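Local coordinates for caspase Nc subunit 1 (Drosophila melanogaster, PDB 2FP3), which acts as an initiator cysteine protease of the caspase family, taking part in the caspase activation cascade that drives apoptosis and steroid-mediated cell death in insect metamorphosis, at residues Asp162-Ala167 with Lys177-Pro182; Glu281-Lys286 with Met293-Tyr298. The protein carries 2 engineered substitutions. All coordinates share one frame; numbering follows the deposited sequence.

Contact 1: residues Asp162-Ala167 with Lys177-Pro182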
ATOM      1  N   ASP A 162      -0.933  14.345   3.376  1.00 52.90           N
ATOM      2  CA  ASP A 162      -1.070  15.652   2.748  1.00 58.29           C
ATOM      3  C   ASP A 162      -0.294  15.788   1.455  1.00 54.27           C
ATOM      4  O   ASP A 162      -0.651  16.582   0.585  1.00 52.22           O
ATOM      5  CB  ASP A 162      -0.645  16.740   3.733  1.00 71.22           C
ATOM      6  CG  ASP A 162      -1.688  16.983   4.812  1.00 84.29           C
ATOM      7  OD1 ASP A 162      -2.255  15.999   5.333  1.00 91.01           O
ATOM      8  OD2 ASP A 162      -1.937  18.161   5.143  1.00 92.14           O
ATOM      9  N   HIS A 163       0.768  15.010   1.314  1.00 48.48           N
ATOM     10  CA  HIS A 163       1.547  15.079   0.097  1.00 45.19           C
ATOM     11  C   HIS A 163       0.683  14.754  -1.118  1.00 43.98           C
ATOM     12  O   HIS A 163       0.977  15.182  -2.230  1.00 43.94           O
ATOM     13  CB  HIS A 163       2.723  14.112   0.156  1.00 43.74           C
ATOM     14  CG  HIS A 163       3.546  14.109  -1.092  1.00 46.35           C
ATOM     15  ND1 HIS A 163       3.332  13.220  -2.123  1.00 47.64           N
ATOM     16  CD2 HIS A 163       4.527  14.945  -1.512  1.00 45.27           C
ATOM     17  CE1 HIS A 163       4.143  13.509  -3.125  1.00 47.73           C
ATOM     18  NE2 HIS A 163       4.878  14.552  -2.781  1.00 46.24           N
ATOM     19  N   PHE A 164      -0.400  14.015  -0.898  1.00 42.71           N
ATOM     20  CA  PHE A 164      -1.271  13.614  -1.991  1.00 42.17           C
ATOM     21  C   PHE A 164      -2.433  14.537  -2.294  1.00 43.28           C
ATOM     22  O   PHE A 164      -3.359  14.152  -3.000  1.00 43.61           O
ATOM     23  CB  PHE A 164      -1.761  12.187  -1.753  1.00 39.14           C
ATOM     24  CG  PHE A 164      -0.647  11.177  -1.732  1.00 37.43           C
ATOM     25  CD1 PHE A 164      -0.245  10.543  -2.903  1.00 36.00           C
ATOM     26  CD2 PHE A 164       0.046  10.911  -0.547  1.00 36.37           C
ATOM     27  CE1 PHE A 164       0.839   9.653  -2.900  1.00 35.47           C
ATOM     28  CE2 PHE A 164       1.130  10.022  -0.530  1.00 34.14           C
ATOM     29  CZ  PHE A 164       1.526   9.394  -1.708  1.00 34.51           C
ATOM     30  N   GLN A 165      -2.391  15.760  -1.773  1.00 48.61           N
ATOM     31  CA  GLN A 165      -3.446  16.731  -2.072  1.00 54.44           C
ATOM     32  C   GLN A 165      -3.272  17.101  -3.550  1.00 52.44           C
ATOM     33  O   GLN A 165      -2.145  17.153  -4.053  1.00 48.26           O
ATOM     34  CB  GLN A 165      -3.294  17.977  -1.197  1.00 64.93           C
ATOM     35  CG  GLN A 165      -1.896  18.581  -1.215  1.00 82.63           C
ATOM     36  CD  GLN A 165      -1.805  19.872  -0.425  1.00 91.55           C
ATOM     37  OE1 GLN A 165      -2.432  20.873  -0.777  1.00 97.15           O
ATOM     38  NE2 GLN A 165      -1.024  19.856   0.648  1.00 97.13           N
ATOM     39  N   THR A 166      -4.381  17.352  -4.239  1.00 52.42           N
ATOM     40  CA  THR A 166      -4.344  17.686  -5.662  1.00 59.98           C
ATOM     41  C   THR A 166      -3.264  18.704  -6.032  1.00 57.26           C
ATOM     42  O   THR A 166      -2.638  18.605  -7.087  1.00 56.48           O
ATOM     43  CB  THR A 166      -5.697  18.230  -6.135  1.00 63.41           C
ATOM     44  OG1 THR A 166      -5.887  19.551  -5.619  1.00 71.21           O
ATOM     45  CG2 THR A 166      -6.823  17.343  -5.638  1.00 68.29           C
ATOM     46  N   ALA A 167      -3.045  19.687  -5.167  1.00 54.82           N
ATOM     47  CA  ALA A 167      -2.036  20.696  -5.438  1.00 54.73           C
ATOM     48  C   ALA A 167      -0.657  20.079  -5.635  1.00 55.10           C
ATOM     49  O   ALA A 167       0.036  20.380  -6.611  1.00 55.70           O
ATOM     50  CB  ALA A 167      -1.991  21.709  -4.306  1.00 54.99           C
ATOM     51  N   LYS A 177      -5.724   6.090  -5.519  1.00 32.86           N
ATOM     52  CA  LYS A 177      -4.519   6.166  -4.679  1.00 33.30           C
ATOM     53  C   LYS A 177      -4.674   5.287  -3.429  1.00 33.31           C
ATOM     54  O   LYS A 177      -5.595   5.482  -2.624  1.00 33.51           O
ATOM     55  CB  LYS A 177      -4.235   7.617  -4.270  1.00 34.11           C
ATOM     56  CG  LYS A 177      -3.958   8.549  -5.450  1.00 35.14           C
ATOM     57  CD  LYS A 177      -3.678   9.970  -4.993  1.00 32.55           C
ATOM     58  CE  LYS A 177      -4.941  10.660  -4.546  1.00 34.05           C
ATOM     59  NZ  LYS A 177      -5.844  10.843  -5.706  1.00 32.66           N
ATOM     60  N   VAL A 178      -3.775   4.321  -3.274  1.00 32.51           N
ATOM     61  CA  VAL A 178      -3.820   3.403  -2.142  1.00 31.91           C
ATOM     62  C   VAL A 178      -2.569   3.583  -1.305  1.00 30.29           C
ATOM     63  O   VAL A 178      -1.482   3.204  -1.729  1.00 31.65           O
ATOM     64  CB  VAL A 178      -3.897   1.924  -2.625  1.00 32.88           C
ATOM     65  CG1 VAL A 178      -4.114   0.978  -1.434  1.00 31.44           C
ATOM     66  CG2 VAL A 178      -5.035   1.763  -3.639  1.00 32.31           C
ATOM     67  N   LEU A 179      -2.729   4.170  -0.121  1.00 32.23           N
ATOM     68  CA  LEU A 179      -1.608   4.414   0.782  1.00 32.88           C
ATOM     69  C   LEU A 179      -1.673   3.381   1.903  1.00 35.68           C
ATOM     70  O   LEU A 179      -2.629   3.358   2.672  1.00 35.33           O
ATOM     71  CB  LEU A 179      -1.702   5.833   1.345  1.00 31.20           C
ATOM     72  CG  LEU A 179      -1.953   6.948   0.318  1.00 33.06           C
ATOM     73  CD1 LEU A 179      -2.116   8.285   1.029  1.00 32.12           C
ATOM     74  CD2 LEU A 179      -0.809   7.018  -0.682  1.00 27.74           C
ATOM     75  N   MET A 180      -0.658   2.526   1.993  1.00 38.94           N
ATOM     76  CA  MET A 180      -0.642   1.461   2.995  1.00 44.67           C
ATOM     77  C   MET A 180       0.458   1.544   4.045  1.00 43.47           C
ATOM     78  O   MET A 180       1.641   1.606   3.714  1.00 42.68           O
ATOM     79  CB  MET A 180      -0.541   0.098   2.308  1.00 48.70           C
ATOM     80  CG  MET A 180      -1.649  -0.187   1.325  1.00 57.10           C
ATOM     81  SD  MET A 180      -1.618  -1.904   0.765  1.00 63.73           S
ATOM     82  CE  MET A 180      -2.526  -2.711   2.100  1.00 63.96           C
ATOM     83  N   PHE A 181       0.047   1.528   5.309  1.00 43.86           N
ATOM     84  CA  PHE A 181       0.971   1.574   6.437  1.00 45.85           C
ATOM     85  C   PHE A 181       0.669   0.369   7.326  1.00 48.23           C
ATOM     86  O   PHE A 181       0.078   0.505   8.390  1.00 46.91           O
ATOM     87  CB  PHE A 181       0.766   2.854   7.235  1.00 42.41           C
ATOM     88  CG  PHE A 181       0.725   4.084   6.394  1.00 43.65           C
ATOM     89  CD1 PHE A 181      -0.468   4.506   5.812  1.00 43.76           C
ATOM     90  CD2 PHE A 181       1.874   4.831   6.181  1.00 42.61           C
ATOM     91  CE1 PHE A 181      -0.519   5.658   5.034  1.00 40.82           C
ATOM     92  CE2 PHE A 181       1.832   5.983   5.402  1.00 43.66           C
ATOM     93  CZ  PHE A 181       0.632   6.396   4.830  1.00 41.84           C
ATOM     94  N   PRO A 182       1.071  -0.829   6.887  1.00 49.51           N
ATOM     95  CA  PRO A 182       0.835  -2.066   7.640  1.00 57.13           C
ATOM     96  C   PRO A 182       1.381  -2.103   9.071  1.00 67.58           C
ATOM     97  O   PRO A 182       1.077  -3.017   9.836  1.00 69.96           O
ATOM     98  CB  PRO A 182       1.443  -3.142   6.737  1.00 53.31           C
ATOM     99  CG  PRO A 182       2.497  -2.395   5.964  1.00 49.15           C
ATOM    100  CD  PRO A 182       1.825  -1.093   5.649  1.00 48.13           C
TER
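A crossover of the caspase fold between the parallel strands 130-139 and 177-181, through the short strands 146-148 and 154-156 and helix 157-162, brings the Phe164 ring against Leu179. Leu179 CD2 sits over one face of that ring, 3.6 Å from its centroid and 19° off the normal, a CH-pi contact. It is nearest Phe164 CZ, at 3.5 Å, while Leu179 CD1 lies 3.7 Å from Phe164 CD2. With CG anti to its carbonyl carbon (chi1 -63°), Phe164 turns its ring from the loop toward the strand. Lys177 lays its aliphatic part alongside: its CD lies 4.1 Å from Phe164 CD1, obliquely to the ring. Bends at chi3 and chi4 curl the lysine chain so that NZ is hydrogen-bonded to Leu172 O and Ala231 O. After the helix the connection starts with a type I turn, Asp162 to Gln165. Asp162 O takes both Gln165 N and Gln165 NE2, which come from opposite faces of its plane; the NE2 bond is 3.3 Å long and bent (140°). Phe130 of strand 130-139 and Leu115 of helix 108-119 also pack on Phe164, on one side of the caspase alpha/beta fold, a central sheet flanked by helices on both faces.

Contact 2: residues Glu281-Lys286 with Met293-Tyr298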
ATOM      1  N   GLU A 281     -10.552  -9.661   7.576  1.00 53.20           N
ATOM      2  CA  GLU A 281     -11.283 -10.752   8.184  1.00 56.62           C
ATOM      3  C   GLU A 281     -10.321 -11.910   8.404  1.00 59.78           C
ATOM      4  O   GLU A 281     -10.332 -12.562   9.450  1.00 57.49           O
ATOM      5  CB  GLU A 281     -12.404 -11.204   7.259  1.00 58.50           C
ATOM      6  CG  GLU A 281     -13.232 -12.333   7.822  1.00 63.83           C
ATOM      7  CD  GLU A 281     -13.714 -13.268   6.747  1.00 66.41           C
ATOM      8  OE1 GLU A 281     -12.872 -13.984   6.158  1.00 67.74           O
ATOM      9  OE2 GLU A 281     -14.932 -13.277   6.483  1.00 67.68           O
ATOM     10  N   ALA A 282      -9.489 -12.152   7.397  1.00 60.61           N
ATOM     11  CA  ALA A 282      -8.508 -13.227   7.428  1.00 63.61           C
ATOM     12  C   ALA A 282      -7.476 -13.030   8.526  1.00 65.01           C
ATOM     13  O   ALA A 282      -7.340 -13.864   9.419  1.00 67.61           O
ATOM     14  CB  ALA A 282      -7.817 -13.319   6.085  1.00 61.52           C
ATOM     15  N   VAL A 283      -6.750 -11.922   8.454  1.00 70.11           N
ATOM     16  CA  VAL A 283      -5.723 -11.614   9.439  1.00 74.40           C
ATOM     17  C   VAL A 283      -6.316 -11.598  10.847  1.00 71.80           C
ATOM     18  O   VAL A 283      -5.616 -11.845  11.829  1.00 68.11           O
ATOM     19  CB  VAL A 283      -5.064 -10.242   9.134  1.00 76.54           C
ATOM     20  CG1 VAL A 283      -6.091  -9.129   9.275  1.00 83.89           C
ATOM     21  CG2 VAL A 283      -3.878 -10.004  10.055  1.00 82.80           C
ATOM     22  N   GLY A 284      -7.613 -11.319  10.936  1.00 75.60           N
ATOM     23  CA  GLY A 284      -8.274 -11.268  12.227  1.00 84.17           C
ATOM     24  C   GLY A 284      -8.553 -12.635  12.816  1.00 92.12           C
ATOM     25  O   GLY A 284      -8.224 -12.901  13.971  1.00 90.05           O
ATOM     26  N   ASN A 285      -9.166 -13.508  12.024  1.00107.57           N
ATOM     27  CA  ASN A 285      -9.487 -14.852  12.481  1.00127.95           C
ATOM     28  C   ASN A 285      -8.208 -15.663  12.657  1.00128.90           C
ATOM     29  O   ASN A 285      -7.783 -16.369  11.743  1.00122.84           O
ATOM     30  CB  ASN A 285     -10.405 -15.547  11.471  1.00147.11           C
ATOM     31  CG  ASN A 285     -10.874 -16.913  11.948  1.00167.96           C
ATOM     32  OD1 ASN A 285     -11.522 -17.652  11.206  1.00179.75           O
ATOM     33  ND2 ASN A 285     -10.553 -17.249  13.192  1.00179.64           N
ATOM     34  N   LYS A 286      -7.595 -15.557  13.831  1.00132.27           N
ATOM     35  CA  LYS A 286      -6.369 -16.293  14.102  1.00143.51           C
ATOM     36  C   LYS A 286      -5.956 -16.259  15.572  1.00150.10           C
ATOM     37  O   LYS A 286      -6.789 -16.407  16.468  1.00148.09           O
ATOM     38  CB  LYS A 286      -5.231 -15.752  13.234  1.00145.66           C
ATOM     39  CG  LYS A 286      -4.840 -14.319  13.543  1.00149.12           C
ATOM     40  CD  LYS A 286      -3.606 -13.912  12.762  1.00150.70           C
ATOM     41  CE  LYS A 286      -2.427 -14.837  13.045  1.00151.14           C
ATOM     42  NZ  LYS A 286      -2.016 -14.825  14.474  1.00151.01           N
ATOM     43  N   MET A 293     -11.929  -8.194  18.590  1.00199.03           N
ATOM     44  CA  MET A 293     -12.511  -8.590  17.305  1.00197.04           C
ATOM     45  C   MET A 293     -11.877  -7.884  16.098  1.00200.73           C
ATOM     46  O   MET A 293     -11.773  -6.657  16.072  1.00202.15           O
ATOM     47  CB  MET A 293     -14.025  -8.334  17.306  1.00191.98           C
ATOM     48  CG  MET A 293     -14.781  -8.910  18.504  1.00182.92           C
ATOM     49  SD  MET A 293     -14.812 -10.716  18.587  1.00177.39           S
ATOM     50  CE  MET A 293     -13.484 -11.035  19.755  1.00173.87           C
ATOM     51  N   GLN A 294     -11.455  -8.672  15.108  1.00197.06           N
ATOM     52  CA  GLN A 294     -10.845  -8.162  13.875  1.00180.58           C
ATOM     53  C   GLN A 294      -9.629  -7.253  14.066  1.00176.00           C
ATOM     54  O   GLN A 294      -9.365  -6.777  15.170  1.00191.91           O
ATOM     55  CB  GLN A 294     -11.911  -7.453  13.034  1.00177.25           C
ATOM     56  CG  GLN A 294     -12.823  -8.418  12.279  1.00159.58           C
ATOM     57  CD  GLN A 294     -14.172  -7.819  11.936  1.00150.44           C
ATOM     58  OE1 GLN A 294     -14.897  -8.334  11.084  1.00146.83           O
ATOM     59  NE2 GLN A 294     -14.525  -6.734  12.612  1.00147.16           N
ATOM     60  N   THR A 295      -8.888  -7.014  12.984  1.00163.99           N
ATOM     61  CA  THR A 295      -7.689  -6.183  13.058  1.00131.54           C
ATOM     62  C   THR A 295      -7.529  -5.163  11.928  1.00110.10           C
ATOM     63  O   THR A 295      -7.397  -3.966  12.185  1.00112.08           O
ATOM     64  CB  THR A 295      -6.418  -7.060  13.094  1.00131.62           C
ATOM     65  OG1 THR A 295      -6.361  -7.863  11.911  1.00131.19           O
ATOM     66  CG2 THR A 295      -6.429  -7.970  14.312  1.00130.74           C
ATOM     67  N   GLY A 296      -7.529  -5.638  10.684  1.00 91.96           N
ATOM     68  CA  GLY A 296      -7.366  -4.750   9.540  1.00 66.59           C
ATOM     69  C   GLY A 296      -8.383  -3.627   9.444  1.00 55.10           C
ATOM     70  O   GLY A 296      -9.530  -3.786   9.859  1.00 46.12           O
ATOM     71  N   ALA A 297      -7.965  -2.490   8.887  1.00 43.98           N
ATOM     72  CA  ALA A 297      -8.844  -1.331   8.744  1.00 39.73           C
ATOM     73  C   ALA A 297      -8.361  -0.373   7.651  1.00 39.49           C
ATOM     74  O   ALA A 297      -7.199  -0.401   7.268  1.00 43.73           O
ATOM     75  CB  ALA A 297      -8.930  -0.585  10.079  1.00 33.53           C
ATOM     76  N   TYR A 298      -9.255   0.468   7.138  1.00 39.22           N
ATOM     77  CA  TYR A 298      -8.872   1.447   6.123  1.00 36.06           C
ATOM     78  C   TYR A 298      -9.861   2.597   6.074  1.00 35.95           C
ATOM     79  O   TYR A 298     -11.020   2.436   6.453  1.00 35.89           O
ATOM     80  CB  TYR A 298      -8.787   0.801   4.732  1.00 36.18           C
ATOM     81  CG  TYR A 298     -10.115   0.306   4.180  1.00 34.37           C
ATOM     82  CD1 TYR A 298     -10.575  -0.989   4.449  1.00 30.59           C
ATOM     83  CD2 TYR A 298     -10.893   1.120   3.353  1.00 31.92           C
ATOM     84  CE1 TYR A 298     -11.765  -1.463   3.893  1.00 29.03           C
ATOM     85  CE2 TYR A 298     -12.085   0.658   2.803  1.00 32.27           C
ATOM     86  CZ  TYR A 298     -12.515  -0.632   3.070  1.00 30.70           C
ATOM     87  OH  TYR A 298     -13.680  -1.089   2.491  1.00 31.27           O
TER
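Val283 packs against the side chain of Thr295, its CG2 methyl 3.8 Å from Thr295 OG1. The pair joins the C-terminal end of helix 272-284 to the residues leading into strand 297-301, the antiparallel neighbour of strand 233-237 in the caspase sheet; the connection probably corresponds to one of the loops that border the substrate groove in caspases. Val283 CG2 stands anti to the backbone N, on the side of the carbonyl carbon, and is at ordinary packing distance from the threonine hydroxyl. The modelled approach of the other methyl, CG1, to the same OG1 is too short for a carbon and an oxygen, and that detail is doubtful. The two side chains cross obliquely, and Val283 CG1 also reaches the backbone of Gly296, 4.0 Å from its N. One residue further along the helix, Gly284, with no side chain, sits close against Gln294. Gln294 itself is exposed and poorly ordered. Around the pair, Lys289 packs on both Val283 and Thr295, and Trp254 of helix 251-266 touches Val283 and makes a cation-pi contact with Lys286. Ser280 OG is hydrogen-bonded to Gly296 O. The closest CA pair is Gly284 CA and Gln294 CA, 4.4 Å apart.

In the fold
Contact 1 and contact 2 reach the same mixed sheet, where strand 233-237 lies between strand 177-181, parallel to it, and strand 297-301, antiparallel to it. Their centres are 23 Å apart and their nearest atoms about 7 Å, so they do not touch; along the chain contact 1 closes before contact 2 opens. Both approach the inferred active-site position, Ala184, which is changed in this structure. The side chain of Leu179 in contact 1 is about 11 Å from that of Ala184, and Gly296 in contact 2 is about 10 Å from it. Contact 1 thus packs the strand leading to that position, whereas contact 2 closes a loop near it.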